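Adhesion and penetration protein autotransporter (Haemophilus influenzae, PDB 3SYJ) promotes bacterial adherence to and invasion of host cells and is probably a serine protease, secreted as the passenger domain of an autotransporter. Local coordinates at residues A[112-116]-A[320-324]; A[457-463]-A[479-485]; A[818-823]-A[849-853]. One frame throughout, in Å; residues are numbered along the deposited sequence.

In the fold
The three contacts follow one another along the passenger domain, which runs from an N-terminal serine protease part into a long beta-helix. Interaction 1 joins a loop of the protease part, residues 112-116, to residues 320-324, a loop that comes after the first strands of the beta-helix. Interaction 2 pairs strands 455-460 and 478-481 of neighbouring coils; its centre is about 50 Å from that of interaction 1. Interaction 3, within the pertactin-family region, lies about 63 Å from interaction 2, centre to centre, and about 95 Å from interaction 1, on the opposite side of the chain's centre. No two touch; they lie where the protease part meets the stem, mid-stem, and toward the C-terminal end.

Interaction 1 (A[112-116]-A[320-324]); sequences YEDDY and HNPRY
Y324 lays the outer part of its ring and its hydroxyl against D114 and D115. Its CG lies anti to the carbonyl carbon (chi1 -45°), which swings the ring in toward the 112-116 loop. Beyond CB and CG, CD2 passes near the backbone O of D114, and CE2 comes to 3.3 Å from D114 OD1, which sits at the ring edge. CZ meets D115 CB at 3.5 Å, and the hydroxyl OH rests against the same CB at 3.2 Å. The carboxylate of D115 is stacked over one ring face, the two planes 22° apart, with OD1 above the centre. This loop belongs to the S6 peptidase, of the PA clan: D115 accepts from H73 ND1 and is salt-bridged to R239, and with S218, the active-site serine by similarity, it fits a probable Ser-His-Asp catalytic triad. A loop that follows the first beta-helix strands thus packs directly on the presumed triad aspartate. One water links Y324 OH, at 2.6 Å, to D114 OD1, at 2.9 Å. The same OD1 takes the direct bond from N321 ND2 (3.0 Å, 155° at the hydrogen) on its syn lone pair, the amide turned well out of the carboxylate plane. At the other end of that amide, N321 OD1 accepts from R323 N at 2.9 Å, an Asx turn that fixes how the amide faces D114.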
ATOM      1  N   TYR A 112     -48.832 -42.001  52.032  1.00 34.90           N
ATOM      2  CA  TYR A 112     -49.438 -41.389  50.851  1.00 29.04           C
ATOM      3  C   TYR A 112     -50.250 -42.347  49.989  1.00 29.53           C
ATOM      4  O   TYR A 112     -50.206 -43.560  50.181  1.00 31.25           O
ATOM      5  CB  TYR A 112     -48.359 -40.656  50.045  1.00 26.94           C
ATOM      6  CG  TYR A 112     -47.667 -39.628  50.907  1.00 30.24           C
ATOM      7  CD1 TYR A 112     -48.268 -38.404  51.172  1.00 33.12           C
ATOM      8  CD2 TYR A 112     -46.447 -39.900  51.507  1.00 27.31           C
ATOM      9  CE1 TYR A 112     -47.660 -37.467  51.984  1.00 31.25           C
ATOM     10  CE2 TYR A 112     -45.831 -38.973  52.322  1.00 26.36           C
ATOM     11  CZ  TYR A 112     -46.443 -37.754  52.559  1.00 32.17           C
ATOM     12  OH  TYR A 112     -45.837 -36.822  53.372  1.00 33.27           O
ATOM     13  N   GLU A 113     -51.013 -41.782  49.058  1.00 32.26           N
ATOM     14  CA  GLU A 113     -51.894 -42.554  48.187  1.00 31.04           C
ATOM     15  C   GLU A 113     -51.097 -43.408  47.221  1.00 29.41           C
ATOM     16  O   GLU A 113     -50.042 -42.992  46.749  1.00 31.55           O
ATOM     17  CB  GLU A 113     -52.816 -41.620  47.410  1.00 29.10           C
ATOM     18  CG  GLU A 113     -53.775 -40.871  48.308  1.00 38.85           C
ATOM     19  CD  GLU A 113     -54.616 -41.811  49.145  1.00 41.34           C
ATOM     20  OE1 GLU A 113     -55.396 -42.598  48.559  1.00 41.59           O
ATOM     21  OE2 GLU A 113     -54.490 -41.762  50.388  1.00 39.55           O
ATOM     22  N   ASP A 114     -51.625 -44.585  46.902  1.00 27.50           N
ATOM     23  CA  ASP A 114     -50.853 -45.596  46.182  1.00 29.06           C
ATOM     24  C   ASP A 114     -50.959 -45.551  44.650  1.00 29.12           C
ATOM     25  O   ASP A 114     -50.533 -46.486  43.974  1.00 28.17           O
ATOM     26  CB  ASP A 114     -51.159 -47.009  46.722  1.00 32.22           C
ATOM     27  CG  ASP A 114     -52.629 -47.390  46.589  1.00 38.31           C
ATOM     28  OD1 ASP A 114     -53.367 -46.682  45.874  1.00 36.06           O
ATOM     29  OD2 ASP A 114     -53.045 -48.402  47.195  1.00 37.09           O
ATOM     30  N   ASP A 115     -51.519 -44.475  44.103  1.00 26.63           N
ATOM     31  CA  ASP A 115     -51.468 -44.267  42.656  1.00 27.54           C
ATOM     32  C   ASP A 115     -50.149 -43.560  42.340  1.00 28.90           C
ATOM     33  O   ASP A 115     -50.112 -42.356  42.059  1.00 25.61           O
ATOM     34  CB  ASP A 115     -52.667 -43.447  42.173  1.00 28.48           C
ATOM     35  CG  ASP A 115     -52.902 -43.565  40.672  1.00 29.54           C
ATOM     36  OD1 ASP A 115     -52.177 -44.326  39.991  1.00 27.55           O
ATOM     37  OD2 ASP A 115     -53.827 -42.891  40.173  1.00 29.98           O
ATOM     38  N   TYR A 116     -49.063 -44.321  42.407  1.00 25.06           N
ATOM     39  CA  TYR A 116     -47.724 -43.763  42.313  1.00 24.19           C
ATOM     40  C   TYR A 116     -46.736 -44.900  42.167  1.00 22.05           C
ATOM     41  O   TYR A 116     -46.785 -45.859  42.932  1.00 22.12           O
ATOM     42  CB  TYR A 116     -47.416 -42.979  43.590  1.00 23.18           C
ATOM     43  CG  TYR A 116     -46.121 -42.199  43.567  1.00 20.83           C
ATOM     44  CD1 TYR A 116     -46.130 -40.815  43.542  1.00 21.57           C
ATOM     45  CD2 TYR A 116     -44.887 -42.847  43.579  1.00 23.28           C
ATOM     46  CE1 TYR A 116     -44.954 -40.091  43.530  1.00 25.18           C
ATOM     47  CE2 TYR A 116     -43.699 -42.129  43.567  1.00 22.02           C
ATOM     48  CZ  TYR A 116     -43.743 -40.751  43.540  1.00 22.89           C
ATOM     49  OH  TYR A 116     -42.584 -40.016  43.527  1.00 21.68           O
ATOM     50  N   HIS A 320     -50.960 -53.302  44.506  1.00 31.19           N
ATOM     51  CA  HIS A 320     -51.368 -52.971  45.873  1.00 36.76           C
ATOM     52  C   HIS A 320     -52.771 -52.369  45.977  1.00 35.25           C
ATOM     53  O   HIS A 320     -53.343 -52.287  47.063  1.00 38.27           O
ATOM     54  CB  HIS A 320     -50.352 -52.028  46.515  1.00 36.10           C
ATOM     55  CG  HIS A 320     -48.981 -52.611  46.612  1.00 40.22           C
ATOM     56  ND1 HIS A 320     -48.584 -53.401  47.670  1.00 41.64           N
ATOM     57  CD2 HIS A 320     -47.918 -52.535  45.777  1.00 34.80           C
ATOM     58  CE1 HIS A 320     -47.334 -53.781  47.483  1.00 43.41           C
ATOM     59  NE2 HIS A 320     -46.907 -53.269  46.343  1.00 42.24           N
ATOM     60  N   ASN A 321     -53.314 -51.947  44.846  1.00 32.80           N
ATOM     61  CA  ASN A 321     -54.652 -51.388  44.807  1.00 33.46           C
ATOM     62  C   ASN A 321     -55.423 -52.012  43.654  1.00 32.72           C
ATOM     63  O   ASN A 321     -55.008 -51.913  42.502  1.00 34.35           O
ATOM     64  CB  ASN A 321     -54.578 -49.870  44.666  1.00 35.50           C
ATOM     65  CG  ASN A 321     -55.936 -49.202  44.772  1.00 34.91           C
ATOM     66  OD1 ASN A 321     -56.933 -49.698  44.240  1.00 34.14           O
ATOM     67  ND2 ASN A 321     -55.976 -48.057  45.450  1.00 29.08           N
ATOM     68  N   PRO A 322     -56.550 -52.669  43.965  1.00 32.95           N
ATOM     69  CA  PRO A 322     -57.347 -53.426  42.990  1.00 33.52           C
ATOM     70  C   PRO A 322     -57.808 -52.561  41.825  1.00 30.20           C
ATOM     71  O   PRO A 322     -58.107 -53.081  40.749  1.00 32.40           O
ATOM     72  CB  PRO A 322     -58.562 -53.884  43.805  1.00 35.59           C
ATOM     73  CG  PRO A 322     -58.135 -53.795  45.227  1.00 40.89           C
ATOM     74  CD  PRO A 322     -57.184 -52.640  45.292  1.00 33.42           C
ATOM     75  N   ARG A 323     -57.878 -51.252  42.045  1.00 31.68           N
ATOM     76  CA  ARG A 323     -58.270 -50.329  40.989  1.00 36.47           C
ATOM     77  C   ARG A 323     -57.184 -50.301  39.924  1.00 32.26           C
ATOM     78  O   ARG A 323     -57.471 -50.239  38.729  1.00 31.37           O
ATOM     79  CB  ARG A 323     -58.498 -48.925  41.556  1.00 37.11           C
ATOM     80  CG  ARG A 323     -59.542 -48.865  42.661  1.00 42.94           C
ATOM     81  CD  ARG A 323     -59.418 -47.581  43.479  1.00 49.61           C
ATOM     82  NE  ARG A 323     -59.735 -46.395  42.691  1.00 60.22           N
ATOM     83  CZ  ARG A 323     -59.488 -45.151  43.094  1.00 65.03           C
ATOM     84  NH1 ARG A 323     -58.914 -44.935  44.276  1.00 56.54           N
ATOM     85  NH2 ARG A 323     -59.805 -44.119  42.319  1.00 64.09           N
ATOM     86  N   TYR A 324     -55.934 -50.373  40.371  1.00 29.71           N
ATOM     87  CA  TYR A 324     -54.787 -50.289  39.479  1.00 29.81           C
ATOM     88  C   TYR A 324     -54.299 -51.655  39.016  1.00 34.33           C
ATOM     89  O   TYR A 324     -53.107 -51.855  38.780  1.00 37.86           O
ATOM     90  CB  TYR A 324     -53.660 -49.516  40.153  1.00 26.53           C
ATOM     91  CG  TYR A 324     -54.156 -48.273  40.835  1.00 28.64           C
ATOM     92  CD1 TYR A 324     -55.146 -47.496  40.257  1.00 30.23           C
ATOM     93  CD2 TYR A 324     -53.639 -47.873  42.057  1.00 31.05           C
ATOM     94  CE1 TYR A 324     -55.611 -46.355  40.884  1.00 33.02           C
ATOM     95  CE2 TYR A 324     -54.096 -46.735  42.684  1.00 28.50           C
ATOM     96  CZ  TYR A 324     -55.080 -45.983  42.097  1.00 33.53           C
ATOM     97  OH  TYR A 324     -55.531 -44.849  42.733  1.00 40.08           O
TER
HETATM   98  O   HOH W   1     -54.891 -44.348  45.156  1.00 37.57           O

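Interaction 2 (A[457-463]-A[479-485]); sequences TVQLNDD and RLDLNGH
V458 N gives its hydrogen to R479 O at 2.7 Å, V458 O takes one from D481 N, and L460 N returns to D481 O at 3.1 Å. These are neighbouring coils of the right-handed parallel beta-helix, their strands in parallel register 4.6 Å apart between axes, with T457, V458 and Q459 bridged to R479, L480 and D481. On the inward face V458 CG1 touches L480 CD1 at 3.9 Å, while L460 runs beside L482, both pointing the same way, with its CD1 on L482 CD2.

The other face is polar. Q459, extended from a CG anti to its N (chi1 171°), lies alongside D481, amide and carboxylate planes 72° apart, and a water gives a hydrogen to each of Q459 OE1 and D481 OD2.

Past the strands, a type I' turn from L482 to H485 changes the chain's direction. N483 ND2 donates to L460 O at 3.0 Å from above the carbonyl plane. The H485 ring has D462 O over one face.

Further out, L487 packs against L460, L480 and L482, and L433 of the preceding coil covers V458 and L460. K430 also donates to Q459 OE1, and H504 N to D481 OD1, so Q459 is tied to the preceding coil and D481 to the following one. R479 leads away to a salt bridge with E545, and N483 OD1 is held by N505. The turn itself is fixed by H485 ND1, which donates in the ring plane to L482 O, 3.2 Å away, the same oxygen that accepts from H485 N.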
ATOM      1  N   THR A 457     -17.651 -37.436  24.990  1.00 17.75           N
ATOM      2  CA  THR A 457     -16.547 -37.375  24.035  1.00 16.17           C
ATOM      3  C   THR A 457     -16.020 -38.771  23.705  1.00 17.57           C
ATOM      4  O   THR A 457     -15.773 -39.590  24.592  1.00 16.10           O
ATOM      5  CB  THR A 457     -15.363 -36.533  24.586  1.00 17.62           C
ATOM      6  OG1 THR A 457     -15.764 -35.167  24.746  1.00 18.37           O
ATOM      7  CG2 THR A 457     -14.159 -36.595  23.647  1.00 14.94           C
ATOM      8  N   VAL A 458     -15.842 -39.041  22.422  1.00 16.36           N
ATOM      9  CA  VAL A 458     -15.144 -40.240  22.006  1.00 14.87           C
ATOM     10  C   VAL A 458     -13.791 -39.813  21.471  1.00 17.80           C
ATOM     11  O   VAL A 458     -13.716 -38.985  20.569  1.00 19.24           O
ATOM     12  CB  VAL A 458     -15.914 -41.001  20.914  1.00 14.93           C
ATOM     13  CG1 VAL A 458     -15.003 -41.984  20.216  1.00 13.12           C
ATOM     14  CG2 VAL A 458     -17.136 -41.709  21.512  1.00 12.46           C
ATOM     15  N   GLN A 459     -12.730 -40.370  22.044  1.00 18.02           N
ATOM     16  CA  GLN A 459     -11.360 -40.032  21.668  1.00 18.61           C
ATOM     17  C   GLN A 459     -10.681 -41.252  21.042  1.00 16.00           C
ATOM     18  O   GLN A 459     -10.750 -42.359  21.584  1.00 14.70           O
ATOM     19  CB  GLN A 459     -10.582 -39.558  22.901  1.00 16.60           C
ATOM     20  CG  GLN A 459      -9.082 -39.373  22.707  1.00 13.77           C
ATOM     21  CD  GLN A 459      -8.386 -39.026  24.011  1.00 18.35           C
ATOM     22  OE1 GLN A 459      -8.829 -38.148  24.747  1.00 18.05           O
ATOM     23  NE2 GLN A 459      -7.292 -39.724  24.308  1.00 19.23           N
ATOM     24  N   LEU A 460     -10.039 -41.048  19.897  1.00 15.59           N
ATOM     25  CA  LEU A 460      -9.402 -42.146  19.175  1.00 17.46           C
ATOM     26  C   LEU A 460      -7.932 -42.276  19.565  1.00 17.09           C
ATOM     27  O   LEU A 460      -7.147 -41.341  19.387  1.00 16.90           O
ATOM     28  CB  LEU A 460      -9.514 -41.929  17.660  1.00 11.65           C
ATOM     29  CG  LEU A 460     -10.904 -41.633  17.091  1.00 17.77           C
ATOM     30  CD1 LEU A 460     -10.876 -41.604  15.559  1.00 16.25           C
ATOM     31  CD2 LEU A 460     -11.908 -42.655  17.592  1.00 11.24           C
ATOM     32  N   ASN A 461      -7.561 -43.438  20.089  1.00 17.32           N
ATOM     33  CA  ASN A 461      -6.162 -43.712  20.385  1.00 17.72           C
ATOM     34  C   ASN A 461      -5.565 -44.766  19.463  1.00 18.39           C
ATOM     35  O   ASN A 461      -4.518 -45.323  19.758  1.00 19.28           O
ATOM     36  CB  ASN A 461      -5.978 -44.118  21.848  1.00 17.18           C
ATOM     37  CG  ASN A 461      -5.803 -42.921  22.765  1.00 19.60           C
ATOM     38  OD1 ASN A 461      -5.226 -43.037  23.841  1.00 21.17           O
ATOM     39  ND2 ASN A 461      -6.293 -41.763  22.336  1.00 16.11           N
ATOM     40  N   ASP A 462      -6.232 -45.024  18.342  1.00 20.67           N
ATOM     41  CA  ASP A 462      -5.758 -46.011  17.374  1.00 19.31           C
ATOM     42  C   ASP A 462      -6.587 -45.944  16.100  1.00 22.92           C
ATOM     43  O   ASP A 462      -7.642 -45.299  16.066  1.00 22.97           O
ATOM     44  CB  ASP A 462      -5.817 -47.421  17.977  1.00 20.89           C
ATOM     45  CG  ASP A 462      -5.044 -48.456  17.153  1.00 27.21           C
ATOM     46  OD1 ASP A 462      -4.283 -48.078  16.235  1.00 25.73           O
ATOM     47  OD2 ASP A 462      -5.201 -49.665  17.432  1.00 25.70           O
ATOM     48  N   ASP A 463      -6.108 -46.600  15.047  1.00 17.33           N
ATOM     49  CA  ASP A 463      -6.851 -46.673  13.797  1.00 19.75           C
ATOM     50  C   ASP A 463      -7.737 -47.912  13.766  1.00 24.69           C
ATOM     51  O   ASP A 463      -7.592 -48.819  14.589  1.00 19.93           O
ATOM     52  CB  ASP A 463      -5.913 -46.678  12.592  1.00 23.33           C
ATOM     53  CG  ASP A 463      -5.022 -45.457  12.542  1.00 28.30           C
ATOM     54  OD1 ASP A 463      -5.530 -44.331  12.730  1.00 29.38           O
ATOM     55  OD2 ASP A 463      -3.806 -45.616  12.312  1.00 33.96           O
ATOM     56  N   ARG A 479     -18.713 -34.916  21.320  1.00 13.80           N
ATOM     57  CA  ARG A 479     -17.433 -34.676  20.637  1.00 13.28           C
ATOM     58  C   ARG A 479     -16.771 -35.953  20.172  1.00 12.29           C
ATOM     59  O   ARG A 479     -16.528 -36.862  20.964  1.00 18.07           O
ATOM     60  CB  ARG A 479     -16.455 -33.895  21.532  1.00 16.61           C
ATOM     61  CG  ARG A 479     -16.693 -32.390  21.560  1.00 18.76           C
ATOM     62  CD  ARG A 479     -15.831 -31.668  22.596  1.00 21.28           C
ATOM     63  NE  ARG A 479     -16.611 -30.655  23.307  1.00 36.16           N
ATOM     64  CZ  ARG A 479     -16.978 -29.492  22.781  1.00 35.98           C
ATOM     65  NH1 ARG A 479     -16.625 -29.185  21.544  1.00 45.69           N
ATOM     66  NH2 ARG A 479     -17.690 -28.630  23.484  1.00 33.84           N
ATOM     67  N   LEU A 480     -16.493 -36.026  18.881  1.00 12.01           N
ATOM     68  CA  LEU A 480     -15.617 -37.052  18.349  1.00 12.47           C
ATOM     69  C   LEU A 480     -14.249 -36.399  18.199  1.00 17.21           C
ATOM     70  O   LEU A 480     -14.047 -35.557  17.319  1.00 14.98           O
ATOM     71  CB  LEU A 480     -16.122 -37.567  16.997  1.00 10.58           C
ATOM     72  CG  LEU A 480     -15.152 -38.470  16.229  1.00 17.12           C
ATOM     73  CD1 LEU A 480     -14.754 -39.671  17.072  1.00 12.85           C
ATOM     74  CD2 LEU A 480     -15.723 -38.921  14.880  1.00 14.30           C
ATOM     75  N   ASP A 481     -13.329 -36.757  19.090  1.00 15.31           N
ATOM     76  CA  ASP A 481     -11.968 -36.221  19.063  1.00 16.81           C
ATOM     77  C   ASP A 481     -11.047 -37.180  18.321  1.00 19.13           C
ATOM     78  O   ASP A 481     -10.649 -38.216  18.854  1.00 16.38           O
ATOM     79  CB  ASP A 481     -11.447 -35.971  20.487  1.00 19.73           C
ATOM     80  CG  ASP A 481      -9.965 -35.607  20.515  1.00 24.99           C
ATOM     81  OD1 ASP A 481      -9.458 -35.061  19.512  1.00 22.98           O
ATOM     82  OD2 ASP A 481      -9.306 -35.867  21.547  1.00 26.10           O
ATOM     83  N   LEU A 482     -10.720 -36.817  17.084  1.00 17.71           N
ATOM     84  CA  LEU A 482      -9.882 -37.630  16.216  1.00 15.44           C
ATOM     85  C   LEU A 482      -8.473 -37.824  16.774  1.00 21.22           C
ATOM     86  O   LEU A 482      -7.759 -38.749  16.379  1.00 17.44           O
ATOM     87  CB  LEU A 482      -9.803 -36.984  14.838  1.00 20.19           C
ATOM     88  CG  LEU A 482     -11.154 -36.793  14.155  1.00 16.74           C
ATOM     89  CD1 LEU A 482     -10.925 -36.210  12.796  1.00 19.83           C
ATOM     90  CD2 LEU A 482     -11.871 -38.127  14.058  1.00 15.89           C
ATOM     91  N   ASN A 483      -8.072 -36.935  17.678  1.00 20.06           N
ATOM     92  CA  ASN A 483      -6.806 -37.075  18.375  1.00 16.71           C
ATOM     93  C   ASN A 483      -5.678 -37.475  17.439  1.00 19.39           C
ATOM     94  O   ASN A 483      -4.951 -38.431  17.709  1.00 18.68           O
ATOM     95  CB  ASN A 483      -6.945 -38.106  19.492  1.00 21.35           C
ATOM     96  CG  ASN A 483      -5.690 -38.223  20.342  1.00 23.58           C
ATOM     97  OD1 ASN A 483      -4.892 -37.287  20.420  1.00 21.13           O
ATOM     98  ND2 ASN A 483      -5.511 -39.376  20.984  1.00 17.51           N
ATOM     99  N   GLY A 484      -5.552 -36.752  16.328  1.00 21.89           N
ATOM    100  CA  GLY A 484      -4.452 -36.948  15.402  1.00 21.33           C
ATOM    101  C   GLY A 484      -4.656 -38.056  14.394  1.00 23.07           C
ATOM    102  O   GLY A 484      -3.756 -38.371  13.620  1.00 26.43           O
ATOM    103  N   HIS A 485      -5.838 -38.659  14.395  1.00 21.36           N
ATOM    104  CA  HIS A 485      -6.112 -39.760  13.479  1.00 19.69           C
ATOM    105  C   HIS A 485      -6.980 -39.290  12.321  1.00 24.27           C
ATOM    106  O   HIS A 485      -7.563 -38.212  12.371  1.00 29.10           O
ATOM    107  CB  HIS A 485      -6.800 -40.907  14.218  1.00 19.09           C
ATOM    108  CG  HIS A 485      -5.912 -41.620  15.188  1.00 21.36           C
ATOM    109  ND1 HIS A 485      -5.729 -41.193  16.486  1.00 20.98           N
ATOM    110  CD2 HIS A 485      -5.154 -42.734  15.047  1.00 19.96           C
ATOM    111  CE1 HIS A 485      -4.897 -42.014  17.103  1.00 22.25           C
ATOM    112  NE2 HIS A 485      -4.535 -42.958  16.253  1.00 22.04           N
TER
HETATM  113  O   HOH W   2     -10.361 -35.987  23.789  1.00 21.76           O

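Interaction 3 (A[818-823]-A[849-853])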
ATOM      1  N   ILE A 818     -17.384   8.715 -18.685  1.00 32.08           N
ATOM      2  CA  ILE A 818     -16.197   8.797 -17.854  1.00 31.20           C
ATOM      3  C   ILE A 818     -15.979  10.228 -17.388  1.00 36.96           C
ATOM      4  O   ILE A 818     -15.761  11.123 -18.198  1.00 39.20           O
ATOM      5  CB  ILE A 818     -14.936   8.347 -18.605  1.00 35.08           C
ATOM      6  CG1 ILE A 818     -15.046   6.878 -19.017  1.00 31.60           C
ATOM      7  CG2 ILE A 818     -13.703   8.575 -17.739  1.00 34.28           C
ATOM      8  CD1 ILE A 818     -13.845   6.361 -19.774  1.00 25.98           C
ATOM      9  N   THR A 819     -16.043  10.441 -16.079  1.00 33.55           N
ATOM     10  CA  THR A 819     -15.718  11.733 -15.501  1.00 33.62           C
ATOM     11  C   THR A 819     -14.248  11.752 -15.100  1.00 35.87           C
ATOM     12  O   THR A 819     -13.831  11.016 -14.203  1.00 38.19           O
ATOM     13  CB  THR A 819     -16.589  12.025 -14.282  1.00 35.67           C
ATOM     14  OG1 THR A 819     -17.963  11.813 -14.625  1.00 35.26           O
ATOM     15  CG2 THR A 819     -16.396  13.456 -13.818  1.00 34.19           C
ATOM     16  N   LEU A 820     -13.466  12.598 -15.767  1.00 35.45           N
ATOM     17  CA  LEU A 820     -12.012  12.581 -15.628  1.00 37.06           C
ATOM     18  C   LEU A 820     -11.531  13.063 -14.265  1.00 37.25           C
ATOM     19  O   LEU A 820     -10.411  12.771 -13.858  1.00 39.30           O
ATOM     20  CB  LEU A 820     -11.361  13.424 -16.730  1.00 42.81           C
ATOM     21  CG  LEU A 820     -11.480  12.944 -18.179  1.00 37.05           C
ATOM     22  CD1 LEU A 820     -10.717  13.874 -19.108  1.00 38.21           C
ATOM     23  CD2 LEU A 820     -10.960  11.531 -18.319  1.00 38.57           C
ATOM     24  N   ASN A 821     -12.383  13.800 -13.565  1.00 39.99           N
ATOM     25  CA  ASN A 821     -11.996  14.424 -12.306  1.00 41.48           C
ATOM     26  C   ASN A 821     -13.134  14.448 -11.294  1.00 44.49           C
ATOM     27  O   ASN A 821     -14.281  14.782 -11.625  1.00 44.36           O
ATOM     28  CB  ASN A 821     -11.485  15.848 -12.558  1.00 46.72           C
ATOM     29  CG  ASN A 821     -10.654  16.387 -11.403  1.00 45.77           C
ATOM     30  OD1 ASN A 821     -11.152  16.567 -10.288  1.00 45.40           O
ATOM     31  ND2 ASN A 821      -9.380  16.658 -11.669  1.00 40.51           N
ATOM     32  N   SER A 822     -12.801  14.103 -10.053  1.00 41.37           N
ATOM     33  CA  SER A 822     -13.777  14.041  -8.969  1.00 47.38           C
ATOM     34  C   SER A 822     -14.386  15.402  -8.630  1.00 44.97           C
ATOM     35  O   SER A 822     -15.384  15.485  -7.916  1.00 47.98           O
ATOM     36  CB  SER A 822     -13.135  13.434  -7.718  1.00 45.36           C
ATOM     37  OG  SER A 822     -12.122  14.288  -7.204  1.00 45.76           O
ATOM     38  N   ALA A 823     -13.786  16.466  -9.147  1.00 44.12           N
ATOM     39  CA  ALA A 823     -14.244  17.816  -8.842  1.00 47.07           C
ATOM     40  C   ALA A 823     -15.394  18.241  -9.748  1.00 50.24           C
ATOM     41  O   ALA A 823     -15.979  19.311  -9.572  1.00 50.74           O
ATOM     42  CB  ALA A 823     -13.094  18.802  -8.946  1.00 48.64           C
ATOM     43  N   ARG A 849      -4.401  18.560  -9.205  1.00 43.58           N
ATOM     44  CA  ARG A 849      -5.710  19.184  -9.378  1.00 50.00           C
ATOM     45  C   ARG A 849      -6.413  18.746 -10.666  1.00 48.29           C
ATOM     46  O   ARG A 849      -7.632  18.594 -10.691  1.00 51.29           O
ATOM     47  CB  ARG A 849      -5.590  20.710  -9.326  1.00 52.05           C
ATOM     48  CG  ARG A 849      -6.794  21.454  -9.884  1.00 49.59           C
ATOM     49  CD  ARG A 849      -8.051  21.210  -9.062  1.00 54.20           C
ATOM     50  NE  ARG A 849      -9.248  21.634  -9.788  1.00 66.28           N
ATOM     51  CZ  ARG A 849     -10.194  20.809 -10.235  1.00 61.02           C
ATOM     52  NH1 ARG A 849     -10.098  19.505 -10.012  1.00 57.76           N
ATOM     53  NH2 ARG A 849     -11.245  21.286 -10.892  1.00 56.67           N
ATOM     54  N   PHE A 850      -5.651  18.549 -11.737  1.00 45.70           N
ATOM     55  CA  PHE A 850      -6.232  18.085 -12.995  1.00 44.13           C
ATOM     56  C   PHE A 850      -5.699  16.711 -13.373  1.00 44.49           C
ATOM     57  O   PHE A 850      -4.532  16.389 -13.120  1.00 44.17           O
ATOM     58  CB  PHE A 850      -5.985  19.088 -14.127  1.00 43.73           C
ATOM     59  CG  PHE A 850      -6.731  20.381 -13.960  1.00 43.35           C
ATOM     60  CD1 PHE A 850      -8.106  20.427 -14.123  1.00 44.43           C
ATOM     61  CD2 PHE A 850      -6.058  21.549 -13.640  1.00 46.42           C
ATOM     62  CE1 PHE A 850      -8.798  21.614 -13.971  1.00 44.51           C
ATOM     63  CE2 PHE A 850      -6.743  22.742 -13.485  1.00 47.75           C
ATOM     64  CZ  PHE A 850      -8.115  22.775 -13.651  1.00 47.95           C
ATOM     65  N   ASN A 851      -6.561  15.901 -13.980  1.00 45.90           N
ATOM     66  CA  ASN A 851      -6.213  14.523 -14.309  1.00 42.09           C
ATOM     67  C   ASN A 851      -6.102  14.270 -15.802  1.00 42.44           C
ATOM     68  O   ASN A 851      -6.668  15.002 -16.616  1.00 40.99           O
ATOM     69  CB  ASN A 851      -7.231  13.556 -13.705  1.00 38.91           C
ATOM     70  CG  ASN A 851      -7.235  13.587 -12.194  1.00 41.39           C
ATOM     71  OD1 ASN A 851      -6.213  13.860 -11.561  1.00 40.44           O
ATOM     72  ND2 ASN A 851      -8.390  13.303 -11.604  1.00 42.46           N
ATOM     73  N   THR A 852      -5.375  13.215 -16.149  1.00 40.15           N
ATOM     74  CA  THR A 852      -5.241  12.783 -17.529  1.00 42.11           C
ATOM     75  C   THR A 852      -5.548  11.296 -17.638  1.00 39.58           C
ATOM     76  O   THR A 852      -5.015  10.482 -16.883  1.00 37.41           O
ATOM     77  CB  THR A 852      -3.815  13.040 -18.067  1.00 42.46           C
ATOM     78  OG1 THR A 852      -3.534  14.445 -18.046  1.00 42.21           O
ATOM     79  CG2 THR A 852      -3.671  12.516 -19.490  1.00 38.39           C
ATOM     80  N   LEU A 853      -6.420  10.945 -18.571  1.00 35.25           N
ATOM     81  CA  LEU A 853      -6.633   9.552 -18.907  1.00 34.49           C
ATOM     82  C   LEU A 853      -5.874   9.242 -20.189  1.00 37.07           C
ATOM     83  O   LEU A 853      -6.120   9.855 -21.226  1.00 38.30           O
ATOM     84  CB  LEU A 853      -8.122   9.259 -19.077  1.00 35.42           C
ATOM     85  CG  LEU A 853      -8.509   7.901 -19.670  1.00 37.61           C
ATOM     86  CD1 LEU A 853      -7.906   6.740 -18.879  1.00 33.17           C
ATOM     87  CD2 LEU A 853     -10.023   7.776 -19.755  1.00 28.78           C
TER
HETATM   88  O   HOH W   3     -10.418  13.051  -9.228  1.00 39.80           O
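N821 and R849 grip each other through both ends of the N821 amide. N821 ND2 donates to R849 O at 2.8 Å, the donor tilted 30° from the carbonyl plane, while N821 OD1 takes a weak bond from R849 NH1 at 3.1 Å. The guanidinium offers its edge to that oxygen, and the two flat groups stand at right angles. R849 gets there by a bend at chi2 (65°), which folds the chain back toward residues 818-823 although its CB points away from them. A third, straighter bond (160° at the hydrogen) runs 3.1 Å from N851 ND2 to L820 O, which lies in the N851 amide plane and is met on a lone pair.

N821 OD1 also accepts from A823 N at 2.9 Å, an Asx turn that sets the amide's rotation, and D877 takes a further hydrogen from N821 ND2, so both ends of this buried amide have two partners. Here the chain leaves strand 816-819 and, after unmodelled residues, returns to strand 852-855 in the pertactin-family end of the beta-helix; the contact closes that excursion's two ends together. A water bridges S822 N and, weakly, N851 ND2.

Outward from the amides, A823 CB leans on R849 NH1, and F850 CE1 lies over one face of the guanidinium, toward its rim, while R849 CG sits over the F850 ring. Toward the helix interior L820 CD2 packs on L853 CB at 3.7 Å, their side chains crossing at about a right angle. I818 CD1 reaches L853 CD2 at 4.1 Å, and M802 touches all three.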